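Local structure of lactate racemase (Thermoanaerobacterium thermosaccharolyticum, 2YJG) at residues A[6-11]-A[314-319]; A[61-66]-A[161-166]; A[282-287]-A[417-422]. The protein catalyses the interconversion of the D- and L-isomers of lactate, using a nickel pincer cofactor derived from nicotinic acid mononucleotide that this apoprotein lacks. All blocks are in the same frame, centred on the assembly; numbering follows the deposited sequence.

Contact 1 (A[6-11]-A[314-319]); sequences IPYGKS and IIAAEC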
loop_
_atom_site.group_PDB
_atom_site.type_symbol
_atom_site.label_atom_id
_atom_site.label_comp_id
_atom_site.label_asym_id
_atom_site.label_seq_id
_atom_site.Cartn_x
_atom_site.Cartn_y
_atom_site.Cartn_z
ATOM N N ILE A 6 -2.495 -35.853 -15.164
ATOM C CA ILE A 6 -2.512 -34.664 -16.071
ATOM C C ILE A 6 -3.162 -33.485 -15.323
ATOM O O ILE A 6 -4.324 -33.580 -14.918
ATOM C CB ILE A 6 -3.338 -35.025 -17.307
ATOM C CG1 ILE A 6 -2.688 -36.249 -18.003
ATOM C CG2 ILE A 6 -3.531 -33.894 -18.292
ATOM C CD1 ILE A 6 -1.397 -35.989 -18.660
ATOM N N PRO A 7 -2.413 -32.428 -15.075
ATOM C CA PRO A 7 -2.803 -31.211 -14.389
ATOM C C PRO A 7 -3.987 -30.613 -15.105
ATOM O O PRO A 7 -4.029 -30.621 -16.325
ATOM C CB PRO A 7 -1.597 -30.327 -14.556
ATOM C CG PRO A 7 -0.510 -31.225 -14.891
ATOM C CD PRO A 7 -0.983 -32.449 -15.386
ATOM N N TYR A 8 -4.965 -30.150 -14.347
ATOM C CA TYR A 8 -6.262 -29.727 -14.909
ATOM C C TYR A 8 -6.992 -28.975 -13.824
ATOM O O TYR A 8 -7.370 -29.561 -12.787
ATOM C CB TYR A 8 -7.098 -30.940 -15.350
ATOM C CG TYR A 8 -8.424 -30.579 -15.998
ATOM C CD1 TYR A 8 -9.581 -30.378 -15.244
ATOM C CD2 TYR A 8 -8.512 -30.379 -17.367
ATOM C CE1 TYR A 8 -10.784 -29.961 -15.857
ATOM C CE2 TYR A 8 -9.725 -30.002 -17.984
ATOM C CZ TYR A 8 -10.862 -29.842 -17.232
ATOM O OH TYR A 8 -12.062 -29.476 -17.851
ATOM N N GLY A 9 -7.161 -27.675 -14.035
ATOM C CA GLY A 9 -7.845 -26.858 -13.114
ATOM C C GLY A 9 -7.167 -26.975 -11.773
ATOM O O GLY A 9 -5.947 -26.863 -11.703
ATOM N N LYS A 10 -7.967 -27.138 -10.728
ATOM C CA LYS A 10 -7.451 -27.257 -9.399
ATOM C C LYS A 10 -7.211 -28.697 -8.948
ATOM O O LYS A 10 -6.931 -28.948 -7.774
ATOM C CB LYS A 10 -8.357 -26.497 -8.419
ATOM C CG LYS A 10 -8.208 -24.999 -8.534
ATOM C CD LYS A 10 -8.667 -24.273 -7.282
ATOM C CE LYS A 10 -8.557 -22.703 -7.445
ATOM N NZ LYS A 10 -9.582 -21.939 -6.613
ATOM N N SER A 11 -7.208 -29.611 -9.902
ATOM C CA SER A 11 -7.032 -31.018 -9.664
ATOM C C SER A 11 -6.044 -31.597 -10.664
ATOM O O SER A 11 -5.304 -30.872 -11.381
ATOM C CB SER A 11 -8.363 -31.690 -9.885
ATOM O OG SER A 11 -9.128 -31.659 -8.713
ATOM N N ILE A 314 -4.302 -33.728 -28.272
ATOM C CA ILE A 314 -5.288 -33.656 -27.141
ATOM C C ILE A 314 -4.686 -32.833 -26.023
ATOM O O ILE A 314 -3.573 -33.096 -25.544
ATOM C CB ILE A 314 -5.673 -35.033 -26.559
ATOM C CG1 ILE A 314 -6.221 -35.945 -27.638
ATOM C CG2 ILE A 314 -6.654 -34.859 -25.411
ATOM C CD1 ILE A 314 -6.214 -37.479 -27.315
ATOM N N ILE A 315 -5.405 -31.801 -25.622
ATOM C CA ILE A 315 -4.952 -30.922 -24.573
ATOM C C ILE A 315 -6.030 -30.819 -23.472
ATOM O O ILE A 315 -7.180 -30.492 -23.752
ATOM C CB ILE A 315 -4.551 -29.488 -25.082
ATOM C CG1 ILE A 315 -3.955 -28.762 -23.899
ATOM C CG2 ILE A 315 -5.703 -28.714 -25.648
ATOM C CD1 ILE A 315 -3.052 -27.607 -24.110
ATOM N N ALA A 316 -5.626 -31.064 -22.226
ATOM C CA ALA A 316 -6.507 -30.889 -21.118
ATOM C C ALA A 316 -6.223 -29.543 -20.531
ATOM O O ALA A 316 -5.120 -29.291 -20.110
ATOM C CB ALA A 316 -6.331 -31.993 -20.069
ATOM N N ALA A 317 -7.251 -28.685 -20.540
ATOM C CA ALA A 317 -7.189 -27.277 -20.095
ATOM C C ALA A 317 -8.615 -26.880 -19.638
ATOM O O ALA A 317 -9.548 -26.835 -20.429
ATOM C CB ALA A 317 -6.681 -26.343 -21.240
ATOM N N GLU A 318 -8.796 -26.684 -18.340
ATOM C CA GLU A 318 -10.150 -26.441 -17.785
ATOM C C GLU A 318 -10.754 -25.201 -18.393
ATOM O O GLU A 318 -11.937 -25.178 -18.743
ATOM C CB GLU A 318 -10.036 -26.280 -16.281
ATOM C CG GLU A 318 -11.333 -25.951 -15.611
ATOM C CD GLU A 318 -11.231 -25.756 -14.136
ATOM O OE1 GLU A 318 -10.451 -24.880 -13.678
ATOM O OE2 GLU A 318 -11.981 -26.474 -13.421
ATOM N N CYS A 319 -9.928 -24.162 -18.572
ATOM C CA CYS A 319 -10.399 -22.914 -19.183
ATOM C C CYS A 319 -11.617 -22.347 -18.474
ATOM O O CYS A 319 -12.602 -21.982 -19.098
ATOM C CB CYS A 319 -10.669 -23.060 -20.692
ATOM S SG CYS A 319 -9.166 -23.573 -21.628
#
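Tyr8 and Ala317 mark where the turn end of the N-terminal hairpin, 6-11, meets 314-319: their CA atoms are 5.8 Å apart, and those of Gly9 and Glu318 are closer still. The segments 6-8 and 314-316 are not sheet partners, since their axes approach only to 8.2 Å, run at 54° to each other and share no hydrogen bond. The arrangement is a two-stranded antiparallel hairpin, strands 3-8 and 11-16, packed on the C-terminal end of strand 311-316 in a parallel sheet. Tyr8 to Ser11 form its type II' turn, with Gly9 at the positive-phi position, closed by backbone bonds between Tyr8 and Ser11 in both directions.

Tyr8 and Glu318 carry the side-chain contact between them. With CG anti to the backbone N (chi1 -177°), the Tyr8 ring lies across the Ala317-Glu318 backbone, Tyr8 CE2 coming 3.5 Å from Glu318 N. Glu318 CB sits over one face in a CH-pi contact, 3.9 Å from the centroid of the Tyr8 ring and displaced toward the rim. Ala316 CB instead meets the ring at its edge, 3.8 Å from Tyr8 CD2, and the same methyl also packs against Ile6 CG2, forming a small apolar patch. Outside the two segments, Asp290 OD2 accepts from the backbone N of both Gly9 and Glu318, a shared acceptor that ties the turn to the strand end. The Glu318 side chain is extended and crosses the tyrosine at about a right angle, its carboxylate plane turned 61° from the ring. This course brings Glu318 OE1 to 3.3 Å from Gly9 CA.

Contact 2 (A[61-66]-A[161-166]); sequences EGKKNI and EADLLV
Asn65 and Asp163 lie side by side with their CA atoms 5.2 Å apart, just ahead of the parallel bridge between Ile66 and Leu164. The tight part is here. Asp163 N donates to Asn65 O at 2.8 Å, in the carbonyl plane, although the bond is bent (134° at the hydrogen). The carboxylate returns the grip: Asp163 OD2 takes Lys64 N at 2.7 Å in a nearly straight bond (170°) on its anti side. Two bonds in opposite senses thus fix the approach to the strands, while Asn65 N is buried between them without a partner. An alanine in place of Asp163 would probably leave Lys64 N without this acceptor and the 63-65 backbone freer to shift. Deeper in, Ile66 CG2 and Leu164 CD2 touch more distantly, at 4.3 Å.

Toward solvent the fit is looser. Lys63, bent at chi2 (-68°) and again at chi4, crosses Asp163 obliquely, with Lys63 CE 3.6 Å from Asp163 O, yet Lys63 NZ stays 6.4 Å from Asp163 OD2 and makes a weak hydrogen bond to Leu59 O. On the Glu161 flank a water bridges the segments, accepting from Asn65 ND2 and donating to Glu161 O. Near the outer edge, Lys64 packs on Ser96 of the second subunit. The whole is the entry of two neighbouring parallel strands, 66-71 and 164-170, into the mixed sheet of the N-terminal alpha/beta domain.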
loop_
_atom_site.group_PDB
_atom_site.type_symbol
_atom_site.label_atom_id
_atom_site.label_comp_id
_atom_site.label_asym_id
_atom_site.label_seq_id
_atom_site.Cartn_x
_atom_site.Cartn_y
_atom_site.Cartn_z
ATOM N N GLU A 61 27.430 2.464 -6.156
ATOM C CA GLU A 61 28.222 3.439 -5.394
ATOM C C GLU A 61 28.284 4.793 -6.103
ATOM O O GLU A 61 28.634 4.872 -7.298
ATOM C CB GLU A 61 29.636 2.882 -5.151
ATOM C CG GLU A 61 30.481 3.683 -4.150
ATOM C CD GLU A 61 31.780 3.040 -3.769
ATOM O OE1 GLU A 61 32.316 2.213 -4.537
ATOM O OE2 GLU A 61 32.286 3.373 -2.689
ATOM N N GLY A 62 27.959 5.857 -5.351
ATOM C CA GLY A 62 27.934 7.225 -5.833
ATOM C C GLY A 62 26.817 7.603 -6.800
ATOM O O GLY A 62 26.851 8.697 -7.388
ATOM N N LYS A 63 25.845 6.714 -7.018
ATOM C CA LYS A 63 24.737 7.019 -7.926
ATOM C C LYS A 63 23.617 7.687 -7.149
ATOM O O LYS A 63 23.377 7.307 -5.996
ATOM C CB LYS A 63 24.180 5.734 -8.538
ATOM C CG LYS A 63 25.205 4.937 -9.354
ATOM C CD LYS A 63 25.610 5.643 -10.596
ATOM C CE LYS A 63 26.126 4.714 -11.667
ATOM N NZ LYS A 63 27.596 4.612 -11.623
ATOM N N LYS A 64 22.884 8.620 -7.743
ATOM C CA LYS A 64 21.831 9.322 -6.968
ATOM C C LYS A 64 20.406 9.118 -7.442
ATOM O O LYS A 64 19.484 9.799 -6.984
ATOM C CB LYS A 64 22.145 10.835 -6.926
ATOM C CG LYS A 64 21.866 11.592 -8.194
ATOM C CD LYS A 64 22.567 12.975 -8.188
ATOM C CE LYS A 64 22.329 13.714 -9.478
ATOM N NZ LYS A 64 23.131 14.955 -9.469
ATOM N N ASN A 65 20.184 8.248 -8.418
ATOM C CA ASN A 65 18.836 8.045 -8.913
ATOM C C ASN A 65 18.874 6.673 -9.512
ATOM O O ASN A 65 19.160 6.528 -10.693
ATOM C CB ASN A 65 18.467 9.139 -9.952
ATOM C CG ASN A 65 17.039 8.996 -10.551
ATOM O OD1 ASN A 65 16.103 8.413 -9.967
ATOM N ND2 ASN A 65 16.869 9.590 -11.736
ATOM N N ILE A 66 18.610 5.681 -8.686
ATOM C CA ILE A 66 18.536 4.275 -9.102
ATOM C C ILE A 66 17.102 3.805 -9.330
ATOM O O ILE A 66 16.196 4.183 -8.603
ATOM C CB ILE A 66 19.219 3.392 -8.065
ATOM C CG1 ILE A 66 20.631 3.930 -7.825
ATOM C CG2 ILE A 66 19.261 1.930 -8.508
ATOM C CD1 ILE A 66 21.389 3.230 -6.757
ATOM N N GLU A 161 15.940 8.385 -17.327
ATOM C CA GLU A 161 16.574 9.373 -16.402
ATOM C C GLU A 161 17.480 8.792 -15.304
ATOM O O GLU A 161 18.335 9.495 -14.780
ATOM C CB GLU A 161 15.478 10.161 -15.678
ATOM C CG GLU A 161 14.638 11.015 -16.548
ATOM C CD GLU A 161 13.370 11.506 -15.801
ATOM O OE1 GLU A 161 13.169 11.116 -14.597
ATOM O OE2 GLU A 161 12.600 12.284 -16.430
ATOM N N ALA A 162 17.285 7.513 -14.981
ATOM C CA ALA A 162 18.075 6.824 -13.998
ATOM C C ALA A 162 19.577 6.908 -14.228
ATOM O O ALA A 162 20.059 6.803 -15.351
ATOM C CB ALA A 162 17.660 5.361 -13.933
ATOM N N ASP A 163 20.295 7.134 -13.133
ATOM C CA ASP A 163 21.762 6.964 -13.041
ATOM C C ASP A 163 22.201 5.545 -13.192
ATOM O O ASP A 163 23.277 5.236 -13.741
ATOM C CB ASP A 163 22.202 7.317 -11.615
ATOM C CG ASP A 163 22.682 8.667 -11.507
ATOM O OD1 ASP A 163 22.608 9.399 -12.540
ATOM O OD2 ASP A 163 23.138 9.016 -10.400
ATOM N N LEU A 164 21.394 4.649 -12.640
ATOM C CA LEU A 164 21.630 3.235 -12.815
ATOM C C LEU A 164 20.278 2.597 -12.978
ATOM O O LEU A 164 19.331 2.877 -12.199
ATOM C CB LEU A 164 22.370 2.673 -11.621
ATOM C CG LEU A 164 22.719 1.200 -11.601
ATOM C CD1 LEU A 164 23.801 0.934 -12.614
ATOM C CD2 LEU A 164 23.080 0.703 -10.162
ATOM N N LEU A 165 20.147 1.778 -14.010
ATOM C CA LEU A 165 18.958 1.006 -14.231
ATOM C C LEU A 165 19.224 -0.472 -14.034
ATOM O O LEU A 165 20.133 -1.045 -14.657
ATOM C CB LEU A 165 18.434 1.256 -15.635
ATOM C CG LEU A 165 17.084 0.604 -16.004
ATOM C CD1 LEU A 165 15.894 1.082 -15.042
ATOM C CD2 LEU A 165 16.736 0.830 -17.453
ATOM N N VAL A 166 18.392 -1.078 -13.182
ATOM C CA VAL A 166 18.486 -2.464 -12.785
ATOM C C VAL A 166 17.132 -3.149 -13.075
ATOM O O VAL A 166 16.088 -2.489 -13.063
ATOM C CB VAL A 166 18.814 -2.537 -11.254
ATOM C CG1 VAL A 166 18.716 -3.910 -10.732
ATOM C CG2 VAL A 166 20.196 -2.042 -11.014
HETATM O O HOH W 1 19.301 11.093 -12.522
#

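Contact 3 (A[282-287]-A[417-422]); sequences TSNGGY and DGVSVI
Ser283 O and Gly418 N make the one hydrogen bond across this contact, a weak one of 3.1 Å with 131° at the hydrogen. The other touches are van der Waals contacts, several of a polar oxygen against carbon. Thr282 OG1 stands 3.2 Å from Gly418 CA, where a side chain would collide with it and with Ser283 O. Asp417 OD1 lies 3.6 Å from Gly285 CA. Of the Val419 methyls, CG1 comes within 3.3 Å of Asn284 OD1, the side chains crossing at about a right angle, while CG2 packs on Gly285 CA at 3.9 Å. A CB on Gly285 would run into this methyl.

Each backbone is shaped by its own polar side chain. Ser283 OG, with chi1 at 84° placing it between the backbone N and the carbonyl carbon, accepts from Gly285 N at 170° in an ST turn. Across from it, Asp417 OD1 accepts from Val419 N nearly along the C-O bond direction and from Ser420 N above the carboxylate plane, an Asx turn and Asx motif that curl 417-420. These turns follow the C-terminal ends of adjacent parallel strands, 279-283 and 412-415, in the alpha/beta sheet of the C-terminal domain.

Further out, Thr282 OG1 and Ser283 OG are hydrogen-bonded to Ile415 O and Pro416 O, joining the two strand ends. Asn284 is held by Leu289 O at ND2 and Gly299 N at OD1; its side chain lies about 4 Å from that of Gln295, and the side chain of Val419 about 4 Å from that of Lys298, both substrate-binding by similarity.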
loop_
_atom_site.group_PDB
_atom_site.type_symbol
_atom_site.label_atom_id
_atom_site.label_comp_id
_atom_site.label_asym_id
_atom_site.label_seq_id
_atom_site.Cartn_x
_atom_site.Cartn_y
_atom_site.Cartn_z
ATOM N N THR A 282 -1.516 -33.751 -23.915
ATOM C CA THR A 282 -0.829 -32.799 -23.036
ATOM C C THR A 282 -1.844 -31.943 -22.225
ATOM O O THR A 282 -3.054 -32.245 -22.218
ATOM C CB THR A 282 0.145 -31.941 -23.846
ATOM O OG1 THR A 282 1.050 -31.266 -22.976
ATOM C CG2 THR A 282 -0.633 -30.943 -24.783
ATOM N N SER A 283 -1.319 -30.995 -21.463
ATOM C CA SER A 283 -2.153 -30.126 -20.615
ATOM C C SER A 283 -1.584 -28.733 -20.610
ATOM O O SER A 283 -0.514 -28.482 -21.159
ATOM C CB SER A 283 -2.209 -30.635 -19.181
ATOM O OG SER A 283 -1.115 -30.180 -18.467
ATOM N N ASN A 284 -2.305 -27.791 -20.033
ATOM C CA ASN A 284 -1.722 -26.469 -19.873
ATOM C C ASN A 284 -1.313 -26.182 -18.456
ATOM O O ASN A 284 -1.470 -25.053 -18.052
ATOM C CB ASN A 284 -2.639 -25.343 -20.309
ATOM C CG ASN A 284 -1.907 -24.305 -21.153
ATOM O OD1 ASN A 284 -1.271 -24.681 -22.107
ATOM N ND2 ASN A 284 -1.931 -23.010 -20.745
ATOM N N GLY A 285 -0.829 -27.190 -17.721
ATOM C CA GLY A 285 -0.208 -26.966 -16.421
ATOM C C GLY A 285 -1.125 -26.741 -15.225
ATOM O O GLY A 285 -0.651 -26.382 -14.155
ATOM N N GLY A 286 -2.428 -26.939 -15.373
ATOM C CA GLY A 286 -3.367 -26.736 -14.276
ATOM C C GLY A 286 -3.664 -25.262 -14.002
ATOM O O GLY A 286 -3.135 -24.377 -14.664
ATOM N N TYR A 287 -4.548 -24.982 -13.052
ATOM C CA TYR A 287 -4.854 -23.592 -12.682
ATOM C C TYR A 287 -3.690 -22.976 -11.885
ATOM O O TYR A 287 -2.995 -23.652 -11.081
ATOM C CB TYR A 287 -6.259 -23.496 -12.002
ATOM C CG TYR A 287 -6.443 -22.243 -11.167
ATOM C CD1 TYR A 287 -5.682 -22.086 -10.019
ATOM C CD2 TYR A 287 -7.288 -21.213 -11.559
ATOM C CE1 TYR A 287 -5.783 -20.984 -9.225
ATOM C CE2 TYR A 287 -7.389 -20.038 -10.754
ATOM C CZ TYR A 287 -6.620 -19.966 -9.580
ATOM O OH TYR A 287 -6.596 -18.891 -8.700
ATOM N N ASP A 417 2.699 -31.975 -18.619
ATOM C CA ASP A 417 2.637 -30.526 -18.488
ATOM C C ASP A 417 3.239 -29.818 -19.723
ATOM O O ASP A 417 4.468 -29.679 -19.880
ATOM C CB ASP A 417 3.330 -30.100 -17.227
ATOM C CG ASP A 417 3.239 -28.570 -16.969
ATOM O OD1 ASP A 417 2.998 -27.785 -17.920
ATOM O OD2 ASP A 417 3.416 -28.168 -15.799
ATOM N N GLY A 418 2.339 -29.429 -20.614
ATOM C CA GLY A 418 2.686 -28.807 -21.874
ATOM C C GLY A 418 3.349 -27.429 -21.807
ATOM O O GLY A 418 4.016 -27.015 -22.752
ATOM N N VAL A 419 3.128 -26.694 -20.730
ATOM C CA VAL A 419 3.627 -25.293 -20.651
ATOM C C VAL A 419 4.987 -25.169 -20.045
ATOM O O VAL A 419 5.672 -24.141 -20.228
ATOM C CB VAL A 419 2.726 -24.380 -19.810
ATOM C CG1 VAL A 419 1.511 -24.161 -20.504
ATOM C CG2 VAL A 419 2.451 -24.942 -18.436
ATOM N N SER A 420 5.395 -26.197 -19.318
ATOM C CA SER A 420 6.685 -26.238 -18.659
ATOM C C SER A 420 7.886 -26.771 -19.484
ATOM O O SER A 420 9.012 -26.695 -19.025
ATOM C CB SER A 420 6.562 -27.136 -17.423
ATOM O OG SER A 420 6.369 -28.519 -17.800
ATOM N N VAL A 421 7.662 -27.351 -20.650
ATOM C CA VAL A 421 8.693 -28.011 -21.381
ATOM C C VAL A 421 9.098 -27.241 -22.650
ATOM O O VAL A 421 8.328 -26.403 -23.173
ATOM C CB VAL A 421 8.226 -29.440 -21.780
ATOM C CG1 VAL A 421 8.005 -30.321 -20.514
ATOM C CG2 VAL A 421 6.953 -29.412 -22.606
ATOM N N ILE A 422 10.280 -27.609 -23.155
ATOM C CA ILE A 422 10.771 -27.221 -24.463
ATOM C C ILE A 422 10.856 -28.525 -25.224
ATOM O O ILE A 422 11.730 -29.370 -24.934
ATOM C CB ILE A 422 12.189 -26.563 -24.385
ATOM C CG1 ILE A 422 12.120 -25.253 -23.571
ATOM C CG2 ILE A 422 12.785 -26.250 -25.745
ATOM C CD1 ILE A 422 13.483 -24.907 -23.073
#

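Overall arrangement
Contacts 1 and 3 are neighbours, their centres 9 Å apart, at the C-terminal ends of strands 311-316 and 279-283, which lie side by side in one parallel sheet. They touch directly: Ile314 O probably accepts from Thr282 N, and Gly9 O from Tyr287 N, so the N-terminal hairpin also meets the loop after strand 279-283. Contact 2 belongs to the mixed sheet, across the chain's centre, about 45 Å from contact 1 and 39 Å from contact 3 (between centres). Along the chain it is nested within contact 1 and precedes contact 3, while the segments of contacts 1 and 3 alternate. Contact 1 thus brings the chain start against the C-terminal domain, with contact 2's domain formed in between.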